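Local atomic coordinates of diaminopimelate decarboxylase (PDB entry 2P3E), a protein that probably catalyses the pyridoxal 5'-phosphate-dependent decarboxylation of meso-diaminopimelate to L-lysine, the last step of lysine biosynthesis. Residues B[81-86]-B[97-102]; B[89-94]-B[117-122]; B[103-108]-B[275-280]; B[127-132]-B[136-141]. One frame throughout, in Å; residues are numbered along the deposited sequence.

Contact 1 of 4, residues B[81-86]-B[97-102]; sequences AGADIV and AGIPPE
In the beta-alpha-beta crossover that runs from strand 82-85 through helix 88-96 to strand 104-106, Ile99 of the returning loop lies against Ala81, just before the first strand, and Gly82 and Ala83 at its start. The Ile99 side chain alone brings the loop into contact, with three carbons. CG1 sits 3.9 Å from Ala81 O; CD1, at the far end of the extended branch (chi2 178°), lies 3.9 Å from Gly82 O and 4.0 Å from Ala83 CB. The other branch, CG2, held anti to the backbone N by chi1 of -62°, rests 3.9 Å from Ala83 N. Apolar carbons thus lie over the backbone at the start of the strand, whose polar atoms bond elsewhere: Ala81 O is hydrogen-bonded to Arg103 NH2, and Ala83 pairs through its backbone with Arg103 and Val105. Just ahead, Gly98 ends helix 88-96 in a Schellman motif (phi 88°), and Ile99 then faces the strand. A glycine in place of Ile99 would probably cost the Ala83 methyl this apolar partner and open a gap between loop and strand. The contact closes one crossover of the parallel alpha/beta (TIM-type) barrel that forms the pyridoxal-binding domain.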
loop_
_atom_site.group_PDB
_atom_site.type_symbol
_atom_site.label_atom_id
_atom_site.label_comp_id
_atom_site.label_asym_id
_atom_site.label_seq_id
_atom_site.Cartn_x
_atom_site.Cartn_y
_atom_site.Cartn_z
ATOM N N ALA B 81 18.750 -21.502 -4.186
ATOM C CA ALA B 81 18.081 -20.809 -3.074
ATOM C C ALA B 81 16.884 -21.599 -2.623
ATOM O O ALA B 81 16.206 -22.224 -3.430
ATOM C CB ALA B 81 17.655 -19.400 -3.474
ATOM N N GLY B 82 16.637 -21.573 -1.316
ATOM C CA GLY B 82 15.357 -21.971 -0.779
ATOM C C GLY B 82 14.423 -20.770 -0.754
ATOM O O GLY B 82 14.739 -19.701 -1.300
ATOM N N ALA B 83 13.264 -20.960 -0.146
ATOM C CA ALA B 83 12.296 -19.881 0.012
ATOM C C ALA B 83 11.747 -19.852 1.436
ATOM O O ALA B 83 11.290 -20.870 1.975
ATOM C CB ALA B 83 11.163 -19.974 -1.030
ATOM N N ASP B 84 11.858 -18.684 2.053
ATOM C CA ASP B 84 11.202 -18.382 3.319
ATOM C C ASP B 84 9.895 -17.687 2.953
ATOM O O ASP B 84 9.903 -16.579 2.408
ATOM C CB ASP B 84 12.134 -17.499 4.173
ATOM C CG ASP B 84 11.403 -16.705 5.275
ATOM O OD1 ASP B 84 10.465 -17.205 5.898
ATOM O OD2 ASP B 84 11.784 -15.536 5.507
ATOM N N ILE B 85 8.784 -18.363 3.224
ATOM C CA ILE B 85 7.470 -17.882 2.826
ATOM C C ILE B 85 6.608 -17.537 4.025
ATOM O O ILE B 85 6.838 -18.063 5.120
ATOM C CB ILE B 85 6.734 -18.925 1.914
ATOM C CG1 ILE B 85 6.420 -20.224 2.699
ATOM C CG2 ILE B 85 7.581 -19.187 0.641
ATOM C CD1 ILE B 85 5.397 -21.176 2.037
ATOM N N VAL B 86 5.630 -16.641 3.821
ATOM C CA VAL B 86 4.688 -16.239 4.878
ATOM C C VAL B 86 3.213 -16.316 4.434
ATOM O O VAL B 86 2.328 -15.826 5.121
ATOM C CB VAL B 86 5.016 -14.793 5.449
ATOM C CG1 VAL B 86 6.442 -14.743 6.009
ATOM C CG2 VAL B 86 4.859 -13.741 4.368
ATOM N N ALA B 97 8.369 -20.986 -9.402
ATOM C CA ALA B 97 9.749 -20.639 -9.719
ATOM C C ALA B 97 10.721 -21.824 -9.639
ATOM O O ALA B 97 11.926 -21.653 -9.833
ATOM C CB ALA B 97 10.222 -19.479 -8.827
ATOM N N GLY B 98 10.206 -23.015 -9.361
ATOM C CA GLY B 98 11.038 -24.217 -9.351
ATOM C C GLY B 98 11.722 -24.525 -8.027
ATOM O O GLY B 98 12.536 -25.452 -7.950
ATOM N N ILE B 99 11.400 -23.765 -6.977
ATOM C CA ILE B 99 11.952 -24.061 -5.648
ATOM C C ILE B 99 11.225 -25.258 -5.023
ATOM O O ILE B 99 10.022 -25.199 -4.812
ATOM C CB ILE B 99 11.926 -22.804 -4.730
ATOM C CG1 ILE B 99 12.818 -21.708 -5.352
ATOM C CG2 ILE B 99 12.372 -23.161 -3.294
ATOM C CD1 ILE B 99 12.880 -20.394 -4.614
ATOM N N PRO B 100 11.955 -26.365 -4.769
ATOM C CA PRO B 100 11.350 -27.550 -4.158
ATOM C C PRO B 100 10.935 -27.331 -2.686
ATOM O O PRO B 100 11.646 -26.637 -1.945
ATOM C CB PRO B 100 12.464 -28.592 -4.243
ATOM C CG PRO B 100 13.722 -27.825 -4.304
ATOM C CD PRO B 100 13.391 -26.563 -5.049
ATOM N N PRO B 101 9.779 -27.895 -2.277
ATOM C CA PRO B 101 9.284 -27.793 -0.892
ATOM C C PRO B 101 10.288 -28.241 0.164
ATOM O O PRO B 101 10.216 -27.785 1.293
ATOM C CB PRO B 101 8.049 -28.710 -0.883
ATOM C CG PRO B 101 8.150 -29.517 -2.125
ATOM C CD PRO B 101 8.829 -28.645 -3.117
ATOM N N GLU B 102 11.212 -29.125 -0.207
ATOM C CA GLU B 102 12.321 -29.505 0.672
ATOM C C GLU B 102 13.248 -28.328 1.033
ATOM O O GLU B 102 14.049 -28.425 1.970
ATOM C CB GLU B 102 13.113 -30.671 0.063
ATOM C CG GLU B 102 12.293 -31.975 -0.096
ATOM C CD GLU B 102 11.452 -32.031 -1.359
ATOM O OE1 GLU B 102 11.486 -31.072 -2.146
ATOM O OE2 GLU B 102 10.748 -33.047 -1.570
#

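Contact 2 of 4, residues B[89-94]-B[117-122]; sequences GELYLA and TDAVDS
Leu91 carries helix 88-96 onto helix 113-121, and its methyl CD2 makes every close approach to Asp118, Ala119 and Ser122. Along the first segment, Gly89 and Glu90 come before it on other faces of the helix. Leu91 follows with CG anti to its own N (chi1 178°), a setting that extends the side chain to the second helix. There CD2 lies beside the backbone, 3.9 Å from Ala119 N and 4.1 Å from Asp118 CB. It also meets Ser122 OG at 3.9 Å, a contact without a hydrogen bond, since that hydroxyl is turned back toward Asp118 O. Ser122 OG donates to Asp118 O at 2.7 Å, while Ser122 N reaches the same oxygen from the opposite face of the carbonyl plane, and Lys95 NZ bonds the hydroxyl as well. Tyr92, next in line, turns to the second subunit, where its OH bonds Asp411 of that chain. Ala94 closes the segment against Ile104 of strand 104-106, the strand that joins the two helices in sequence and on which Leu91 packs at Ile104 and Ala119 at Tyr106.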
loop_
_atom_site.group_PDB
_atom_site.type_symbol
_atom_site.label_atom_id
_atom_site.label_comp_id
_atom_site.label_asym_id
_atom_site.label_seq_id
_atom_site.Cartn_x
_atom_site.Cartn_y
_atom_site.Cartn_z
ATOM N N GLY B 89 0.203 -17.599 -1.147
ATOM C CA GLY B 89 0.655 -16.965 -2.390
ATOM C C GLY B 89 2.151 -17.110 -2.639
ATOM O O GLY B 89 2.580 -17.302 -3.784
ATOM N N GLU B 90 2.950 -16.981 -1.581
ATOM C CA GLU B 90 4.423 -17.146 -1.688
ATOM C C GLU B 90 4.809 -18.610 -1.890
ATOM O O GLU B 90 5.783 -18.913 -2.591
ATOM C CB GLU B 90 5.134 -16.526 -0.479
ATOM C CG GLU B 90 4.854 -15.011 -0.308
ATOM C CD GLU B 90 5.723 -14.342 0.756
ATOM O OE1 GLU B 90 6.352 -15.049 1.596
ATOM O OE2 GLU B 90 5.775 -13.090 0.747
ATOM N N LEU B 91 4.023 -19.509 -1.308
ATOM C CA LEU B 91 4.173 -20.954 -1.594
ATOM C C LEU B 91 3.981 -21.221 -3.098
ATOM O O LEU B 91 4.816 -21.867 -3.735
ATOM C CB LEU B 91 3.196 -21.787 -0.766
ATOM C CG LEU B 91 3.247 -23.316 -1.021
ATOM C CD1 LEU B 91 4.590 -23.935 -0.594
ATOM C CD2 LEU B 91 2.086 -24.037 -0.346
ATOM N N TYR B 92 2.870 -20.718 -3.631
ATOM C CA TYR B 92 2.540 -20.809 -5.067
ATOM C C TYR B 92 3.696 -20.277 -5.890
ATOM O O TYR B 92 4.165 -20.939 -6.822
ATOM C CB TYR B 92 1.225 -20.054 -5.340
ATOM C CG TYR B 92 1.042 -19.441 -6.724
ATOM C CD1 TYR B 92 0.303 -20.100 -7.708
ATOM C CD2 TYR B 92 1.565 -18.178 -7.024
ATOM C CE1 TYR B 92 0.114 -19.543 -8.977
ATOM C CE2 TYR B 92 1.401 -17.613 -8.297
ATOM C CZ TYR B 92 0.670 -18.303 -9.260
ATOM O OH TYR B 92 0.490 -17.728 -10.496
ATOM N N LEU B 93 4.170 -19.091 -5.512
ATOM C CA LEU B 93 5.243 -18.417 -6.214
ATOM C C LEU B 93 6.546 -19.195 -6.165
ATOM O O LEU B 93 7.196 -19.399 -7.198
ATOM C CB LEU B 93 5.416 -17.038 -5.610
ATOM C CG LEU B 93 6.186 -15.968 -6.357
ATOM C CD1 LEU B 93 5.402 -15.472 -7.572
ATOM C CD2 LEU B 93 6.348 -14.883 -5.347
ATOM N N ALA B 94 6.918 -19.670 -4.973
ATOM C CA ALA B 94 8.163 -20.441 -4.820
ATOM C C ALA B 94 8.105 -21.683 -5.720
ATOM O O ALA B 94 9.061 -21.977 -6.450
ATOM C CB ALA B 94 8.374 -20.844 -3.340
ATOM N N THR B 117 -3.148 -26.305 4.926
ATOM C CA THR B 117 -3.421 -27.565 4.213
ATOM C C THR B 117 -2.513 -27.728 3.000
ATOM O O THR B 117 -1.910 -28.789 2.804
ATOM C CB THR B 117 -4.919 -27.710 3.797
ATOM O OG1 THR B 117 -5.749 -27.512 4.938
ATOM C CG2 THR B 117 -5.210 -29.119 3.250
ATOM N N ASP B 118 -2.397 -26.666 2.203
ATOM C CA ASP B 118 -1.545 -26.674 1.018
ATOM C C ASP B 118 -0.072 -26.917 1.353
ATOM O O ASP B 118 0.615 -27.673 0.656
ATOM C CB ASP B 118 -1.707 -25.364 0.245
ATOM C CG ASP B 118 -3.050 -25.270 -0.471
ATOM O OD1 ASP B 118 -3.838 -26.246 -0.457
ATOM O OD2 ASP B 118 -3.319 -24.205 -1.056
ATOM N N ALA B 119 0.415 -26.272 2.412
ATOM C CA ALA B 119 1.818 -26.408 2.789
ATOM C C ALA B 119 2.113 -27.803 3.362
ATOM O O ALA B 119 3.137 -28.386 3.070
ATOM C CB ALA B 119 2.222 -25.311 3.779
ATOM N N VAL B 120 1.214 -28.319 4.188
ATOM C CA VAL B 120 1.385 -29.676 4.746
ATOM C C VAL B 120 1.401 -30.669 3.591
ATOM O O VAL B 120 2.309 -31.486 3.479
ATOM C CB VAL B 120 0.296 -30.014 5.795
ATOM C CG1 VAL B 120 0.307 -31.503 6.156
ATOM C CG2 VAL B 120 0.505 -29.175 7.047
ATOM N N ASP B 121 0.405 -30.555 2.715
ATOM C CA ASP B 121 0.329 -31.374 1.499
ATOM C C ASP B 121 1.569 -31.281 0.609
ATOM O O ASP B 121 2.003 -32.290 0.026
ATOM C CB ASP B 121 -0.921 -31.002 0.701
ATOM C CG ASP B 121 -1.504 -32.185 -0.022
ATOM O OD1 ASP B 121 -1.157 -32.368 -1.204
ATOM O OD2 ASP B 121 -2.279 -32.945 0.596
ATOM N N SER B 122 2.153 -30.077 0.518
ATOM C CA SER B 122 3.351 -29.868 -0.264
ATOM C C SER B 122 4.592 -30.468 0.406
ATOM O O SER B 122 5.647 -30.503 -0.208
ATOM C CB SER B 122 3.577 -28.375 -0.539
ATOM O OG SER B 122 2.509 -27.839 -1.316
#

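Contact 3 of 4, residues B[103-108]-B[275-280]; sequences RIVYAG and KIILEP
Val105 meets Glu279 and Ile277 across the barrel interior, a contact between strand 104-106 and strand 275-278 with the residue just after it; the two strands are not neighbours in the sheet. The close part is small and made by the two methyls of Val105, each with its own partner. CG2 comes to 3.5 Å from Glu279 OE2, the two side chains crossing at a slant, and CG1 lies 4.2 Å from Ile277 CD1. With chi1 of -63°, CG1 stands anti to the carbonyl carbon and CG2 between N and C, which splits the two branches between the carboxylate and the isoleucine. Glu279 reaches inward by an extended chain beyond CG (chi2 173°). Its OE1 is held by a hydrogen bond with His202 NE2; OE2 lies close to the carboxylate oxygen Asp240 OD2, an acidic neighbour and not a bonding partner.

Beyond these two approaches the segments draw apart. Even at their nearest backbone point the CA atoms of Val105 and Glu279 are 9.2 Å from each other, and Ala107 CB, though its bond points toward the other segment, stays 5.3 Å from Glu279 OE2. At the other end Lys275 is exposed and ties its NZ to Asp57 O. Strands 59-63 and 82-85 fill the interval, Cys61 and Asp84 both touching Val105. Glu279 and Pro280 probably bind pyridoxal 5'-phosphate, by analogy with relatives, and the contact belongs to the C-terminal mouth of the parallel barrel, where enzymes of the alpha/beta-barrel fold place their active sites.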
loop_
_atom_site.group_PDB
_atom_site.type_symbol
_atom_site.label_atom_id
_atom_site.label_comp_id
_atom_site.label_asym_id
_atom_site.label_seq_id
_atom_site.Cartn_x
_atom_site.Cartn_y
_atom_site.Cartn_z
ATOM N N ARG B 103 13.153 -27.219 0.293
ATOM C CA ARG B 103 13.919 -26.008 0.623
ATOM C C ARG B 103 12.992 -24.838 1.030
ATOM O O ARG B 103 13.404 -23.687 1.033
ATOM C CB ARG B 103 14.806 -25.599 -0.544
ATOM C CG ARG B 103 15.795 -26.696 -1.036
ATOM C CD ARG B 103 16.994 -26.107 -1.794
ATOM N NE ARG B 103 16.602 -25.166 -2.857
ATOM C CZ ARG B 103 16.725 -25.374 -4.175
ATOM N NH1 ARG B 103 17.249 -26.516 -4.641
ATOM N NH2 ARG B 103 16.339 -24.423 -5.039
ATOM N N ILE B 104 11.749 -25.145 1.391
ATOM C CA ILE B 104 10.777 -24.107 1.754
ATOM C C ILE B 104 10.446 -24.146 3.245
ATOM O O ILE B 104 10.119 -25.219 3.790
ATOM C CB ILE B 104 9.484 -24.232 0.901
ATOM C CG1 ILE B 104 9.824 -24.062 -0.585
ATOM C CG2 ILE B 104 8.354 -23.274 1.414
ATOM C CD1 ILE B 104 8.617 -24.161 -1.524
ATOM N N VAL B 105 10.552 -22.980 3.900
ATOM C CA VAL B 105 10.154 -22.827 5.298
ATOM C C VAL B 105 9.039 -21.766 5.407
ATOM O O VAL B 105 9.041 -20.781 4.672
ATOM C CB VAL B 105 11.357 -22.479 6.228
ATOM C CG1 VAL B 105 12.401 -23.622 6.232
ATOM C CG2 VAL B 105 12.019 -21.150 5.813
ATOM N N TYR B 106 8.105 -21.972 6.326
ATOM C CA TYR B 106 6.893 -21.163 6.349
ATOM C C TYR B 106 6.776 -20.464 7.701
ATOM O O TYR B 106 6.542 -21.122 8.721
ATOM C CB TYR B 106 5.668 -22.056 6.070
ATOM C CG TYR B 106 4.302 -21.376 5.800
ATOM C CD1 TYR B 106 3.243 -22.121 5.271
ATOM C CD2 TYR B 106 4.079 -20.026 6.045
ATOM C CE1 TYR B 106 1.990 -21.542 5.019
ATOM C CE2 TYR B 106 2.822 -19.440 5.796
ATOM C CZ TYR B 106 1.788 -20.207 5.281
ATOM O OH TYR B 106 0.537 -19.638 5.020
ATOM N N ALA B 107 6.940 -19.142 7.701
ATOM C CA ALA B 107 6.856 -18.350 8.936
ATOM C C ALA B 107 5.593 -17.492 9.015
ATOM O O ALA B 107 4.734 -17.538 8.148
ATOM C CB ALA B 107 8.075 -17.491 9.099
ATOM N N GLY B 108 5.499 -16.717 10.084
ATOM C CA GLY B 108 4.434 -15.722 10.231
ATOM C C GLY B 108 3.145 -16.274 10.802
ATOM O O GLY B 108 2.988 -17.489 11.001
ATOM N N LYS B 275 21.827 -28.442 10.793
ATOM C CA LYS B 275 21.982 -27.657 9.566
ATOM C C LYS B 275 21.422 -26.264 9.819
ATOM O O LYS B 275 20.322 -26.123 10.373
ATOM C CB LYS B 275 21.264 -28.315 8.385
ATOM C CG LYS B 275 21.521 -27.629 7.014
ATOM C CD LYS B 275 21.254 -28.584 5.878
ATOM C CE LYS B 275 21.377 -27.907 4.523
ATOM N NZ LYS B 275 22.811 -27.877 4.072
ATOM N N ILE B 276 22.186 -25.252 9.407
ATOM C CA ILE B 276 21.843 -23.857 9.651
ATOM C C ILE B 276 21.009 -23.372 8.464
ATOM O O ILE B 276 21.270 -23.747 7.324
ATOM C CB ILE B 276 23.106 -22.981 9.831
ATOM C CG1 ILE B 276 24.052 -23.571 10.914
ATOM C CG2 ILE B 276 22.727 -21.493 10.117
ATOM C CD1 ILE B 276 23.382 -23.873 12.278
ATOM N N ILE B 277 19.977 -22.589 8.757
ATOM C CA ILE B 277 19.148 -21.970 7.725
ATOM C C ILE B 277 19.210 -20.459 7.943
ATOM O O ILE B 277 19.091 -19.992 9.073
ATOM C CB ILE B 277 17.685 -22.461 7.781
ATOM C CG1 ILE B 277 17.618 -23.996 7.661
ATOM C CG2 ILE B 277 16.834 -21.790 6.649
ATOM C CD1 ILE B 277 16.194 -24.590 7.758
ATOM N N LEU B 278 19.447 -19.715 6.861
ATOM C CA LEU B 278 19.378 -18.249 6.872
ATOM C C LEU B 278 18.257 -17.808 5.939
ATOM O O LEU B 278 17.978 -18.487 4.947
ATOM C CB LEU B 278 20.693 -17.615 6.399
ATOM C CG LEU B 278 21.997 -17.847 7.175
ATOM C CD1 LEU B 278 23.079 -16.945 6.597
ATOM C CD2 LEU B 278 21.796 -17.473 8.576
ATOM N N GLU B 279 17.646 -16.661 6.238
ATOM C CA GLU B 279 16.494 -16.159 5.475
ATOM C C GLU B 279 16.658 -14.724 4.919
ATOM O O GLU B 279 15.815 -13.868 5.183
ATOM C CB GLU B 279 15.237 -16.225 6.344
ATOM C CG GLU B 279 14.983 -17.608 6.946
ATOM C CD GLU B 279 13.838 -17.619 7.936
ATOM O OE1 GLU B 279 13.665 -16.629 8.690
ATOM O OE2 GLU B 279 13.125 -18.635 7.977
ATOM N N PRO B 280 17.708 -14.466 4.109
ATOM C CA PRO B 280 17.897 -13.073 3.699
ATOM C C PRO B 280 16.847 -12.627 2.667
ATOM O O PRO B 280 16.520 -13.398 1.755
ATOM C CB PRO B 280 19.285 -13.088 3.052
ATOM C CG PRO B 280 19.431 -14.471 2.526
ATOM C CD PRO B 280 18.732 -15.355 3.519
#

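Contact 4 of 4, residues B[127-132]-B[136-141]; sequences FNVESR and DVLNEI
Arg132 O accepts a hydrogen bond from Asp136 N at 3.2 Å (N-H...O angle 158°), the i to i+4 bond of the first turn of helix 132-145, while farther back along the strand the CA atoms of Phe127 and Leu138 stand 9.1 Å apart. That separation is bridged by Leu138, whose two methyls divide the work. CD2 sits over the centre of the Phe127 ring, 3.8 Å from its centroid and only 8° off the normal, a CH-pi contact with one face. CD1 reaches the root of the same side chain, 3.8 Å from Phe127 CG, and also meets Val129 CG2 at 3.9 Å, these two side chains approaching tip to tip. Phe127 CG points anti to its carbonyl carbon (chi1 -68°), which swings the ring out from the strand to lie across the leucine. Were the ring replaced by the methyl of an alanine, Leu138 CD2 would probably lose the face it rests on, and a gap would open between strand and helix.

Nearer the helix start, Asp136 OD2 comes to 3.7 Å from Arg132 O, yet its OD1 finds its hydrogen-bond partner in Tyr189 OH. Ser131 occupies the N-cap position, its OG bonded to Glu134 N in the first turn. Ala119 and Val120 of helix 113-121 also pack on Phe127, so the ring lies at a junction of two helices. This is the strand-to-helix half of a beta-alpha-beta unit, strand 126-129, helix 132-145 and strand 149-156, as repeated around an alpha/beta barrel.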
loop_
_atom_site.group_PDB
_atom_site.type_symbol
_atom_site.label_atom_id
_atom_site.label_comp_id
_atom_site.label_asym_id
_atom_site.label_seq_id
_atom_site.Cartn_x
_atom_site.Cartn_y
_atom_site.Cartn_z
ATOM N N PHE B 127 7.565 -25.799 9.230
ATOM C CA PHE B 127 6.735 -24.694 9.713
ATOM C C PHE B 127 7.404 -24.020 10.918
ATOM O O PHE B 127 7.723 -24.683 11.930
ATOM C CB PHE B 127 5.359 -25.199 10.144
ATOM C CG PHE B 127 4.511 -25.697 9.014
ATOM C CD1 PHE B 127 3.619 -24.845 8.367
ATOM C CD2 PHE B 127 4.628 -27.019 8.573
ATOM C CE1 PHE B 127 2.836 -25.317 7.300
ATOM C CE2 PHE B 127 3.849 -27.499 7.511
ATOM C CZ PHE B 127 2.953 -26.650 6.883
ATOM N N ASN B 128 7.633 -22.715 10.807
ATOM C CA ASN B 128 8.076 -21.915 11.947
ATOM C C ASN B 128 6.859 -21.375 12.675
ATOM O O ASN B 128 6.212 -20.411 12.238
ATOM C CB ASN B 128 9.054 -20.806 11.517
ATOM C CG ASN B 128 10.353 -21.370 10.982
ATOM O OD1 ASN B 128 10.875 -22.360 11.512
ATOM N ND2 ASN B 128 10.889 -20.750 9.941
ATOM N N VAL B 129 6.557 -22.030 13.797
ATOM C CA VAL B 129 5.301 -21.890 14.476
ATOM C C VAL B 129 5.299 -20.688 15.412
ATOM O O VAL B 129 6.249 -20.459 16.181
ATOM C CB VAL B 129 4.892 -23.214 15.209
ATOM C CG1 VAL B 129 3.651 -23.016 16.014
ATOM C CG2 VAL B 129 4.641 -24.338 14.190
ATOM N N GLU B 130 4.196 -19.950 15.331
ATOM C CA GLU B 130 4.001 -18.665 15.983
ATOM C C GLU B 130 3.054 -18.711 17.190
ATOM O O GLU B 130 2.990 -17.743 17.950
ATOM C CB GLU B 130 3.485 -17.653 14.949
ATOM C CG GLU B 130 4.506 -17.278 13.876
ATOM C CD GLU B 130 5.618 -16.357 14.377
ATOM O OE1 GLU B 130 5.570 -15.893 15.544
ATOM O OE2 GLU B 130 6.540 -16.093 13.583
ATOM N N SER B 131 2.322 -19.822 17.371
ATOM C CA SER B 131 1.459 -19.978 18.546
ATOM C C SER B 131 1.169 -21.440 18.890
ATOM O O SER B 131 1.321 -22.340 18.065
ATOM C CB SER B 131 0.126 -19.223 18.365
ATOM O OG SER B 131 -0.591 -19.782 17.278
ATOM N N ARG B 132 0.730 -21.657 20.123
ATOM C CA ARG B 132 0.313 -22.982 20.560
ATOM C C ARG B 132 -0.969 -23.456 19.863
ATOM O O ARG B 132 -1.125 -24.643 19.575
ATOM C CB ARG B 132 0.086 -22.981 22.065
ATOM C CG ARG B 132 -0.129 -24.383 22.623
ATOM C CD ARG B 132 -0.105 -24.389 24.135
ATOM N NE ARG B 132 1.249 -24.207 24.669
ATOM C CZ ARG B 132 1.611 -24.556 25.901
ATOM N NH1 ARG B 132 0.726 -25.114 26.722
ATOM N NH2 ARG B 132 2.857 -24.359 26.308
ATOM N N ASP B 136 -1.867 -27.003 17.485
ATOM C CA ASP B 136 -3.085 -27.819 17.510
ATOM C C ASP B 136 -3.732 -27.903 16.126
ATOM O O ASP B 136 -4.120 -28.993 15.661
ATOM C CB ASP B 136 -4.080 -27.212 18.506
ATOM C CG ASP B 136 -3.656 -27.399 19.944
ATOM O OD1 ASP B 136 -2.974 -28.392 20.237
ATOM O OD2 ASP B 136 -4.010 -26.550 20.793
ATOM N N VAL B 137 -3.829 -26.742 15.473
ATOM C CA VAL B 137 -4.375 -26.625 14.117
ATOM C C VAL B 137 -3.560 -27.406 13.099
ATOM O O VAL B 137 -4.125 -28.205 12.337
ATOM C CB VAL B 137 -4.518 -25.138 13.677
ATOM C CG1 VAL B 137 -4.905 -25.048 12.193
ATOM C CG2 VAL B 137 -5.534 -24.418 14.547
ATOM N N LEU B 138 -2.237 -27.186 13.081
ATOM C CA LEU B 138 -1.339 -27.943 12.211
ATOM C C LEU B 138 -1.429 -29.444 12.456
ATOM O O LEU B 138 -1.393 -30.244 11.513
ATOM C CB LEU B 138 0.119 -27.522 12.424
ATOM C CG LEU B 138 0.818 -26.533 11.508
ATOM C CD1 LEU B 138 2.283 -26.476 11.950
ATOM C CD2 LEU B 138 0.707 -26.918 10.032
ATOM N N ASN B 139 -1.513 -29.820 13.728
ATOM C CA ASN B 139 -1.623 -31.233 14.100
ATOM C C ASN B 139 -2.940 -31.826 13.565
ATOM O O ASN B 139 -2.959 -32.940 13.035
ATOM C CB ASN B 139 -1.536 -31.386 15.620
ATOM C CG ASN B 139 -1.532 -32.842 16.068
ATOM O OD1 ASN B 139 -0.648 -33.620 15.703
ATOM N ND2 ASN B 139 -2.524 -33.209 16.875
ATOM N N GLU B 140 -4.026 -31.071 13.708
ATOM C CA GLU B 140 -5.342 -31.508 13.217
ATOM C C GLU B 140 -5.335 -31.698 11.701
ATOM O O GLU B 140 -5.798 -32.730 11.196
ATOM C CB GLU B 140 -6.442 -30.535 13.662
ATOM C CG GLU B 140 -7.875 -30.956 13.263
ATOM C CD GLU B 140 -8.950 -30.369 14.181
ATOM O OE1 GLU B 140 -8.763 -29.241 14.701
ATOM N N ILE B 141 -4.786 -30.709 10.990
ATOM C CA ILE B 141 -4.665 -30.718 9.522
ATOM C C ILE B 141 -3.767 -31.833 8.990
ATOM O O ILE B 141 -4.128 -32.512 8.014
ATOM C CB ILE B 141 -4.171 -29.350 8.978
ATOM C CG1 ILE B 141 -5.281 -28.296 9.117
ATOM C CG2 ILE B 141 -3.692 -29.491 7.531
ATOM C CD1 ILE B 141 -4.813 -26.843 9.026
#

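All four contacts lie in the pyridoxal-binding barrel; contacts 1, 3 and 4 each include a strand of its parallel sheet, while contact 2 lies between helices packed on it. Contacts 1 and 2, centres 9 Å apart, cross along the chain: contact 2 runs from helix 88-96, past strand 104-106, to helix 113-121, so its segments alternate with those of contacts 1 and 3. Contact 3 reaches from strand 104-106 across the interior, closing a loop inside which contact 4 is nested, 20 Å from contact 1 between centres. Contacts 1 and 4 join a loop and a helix to strands of the wall, contact 2 joins two outer helices, and contact 3 lies at the probable cofactor site.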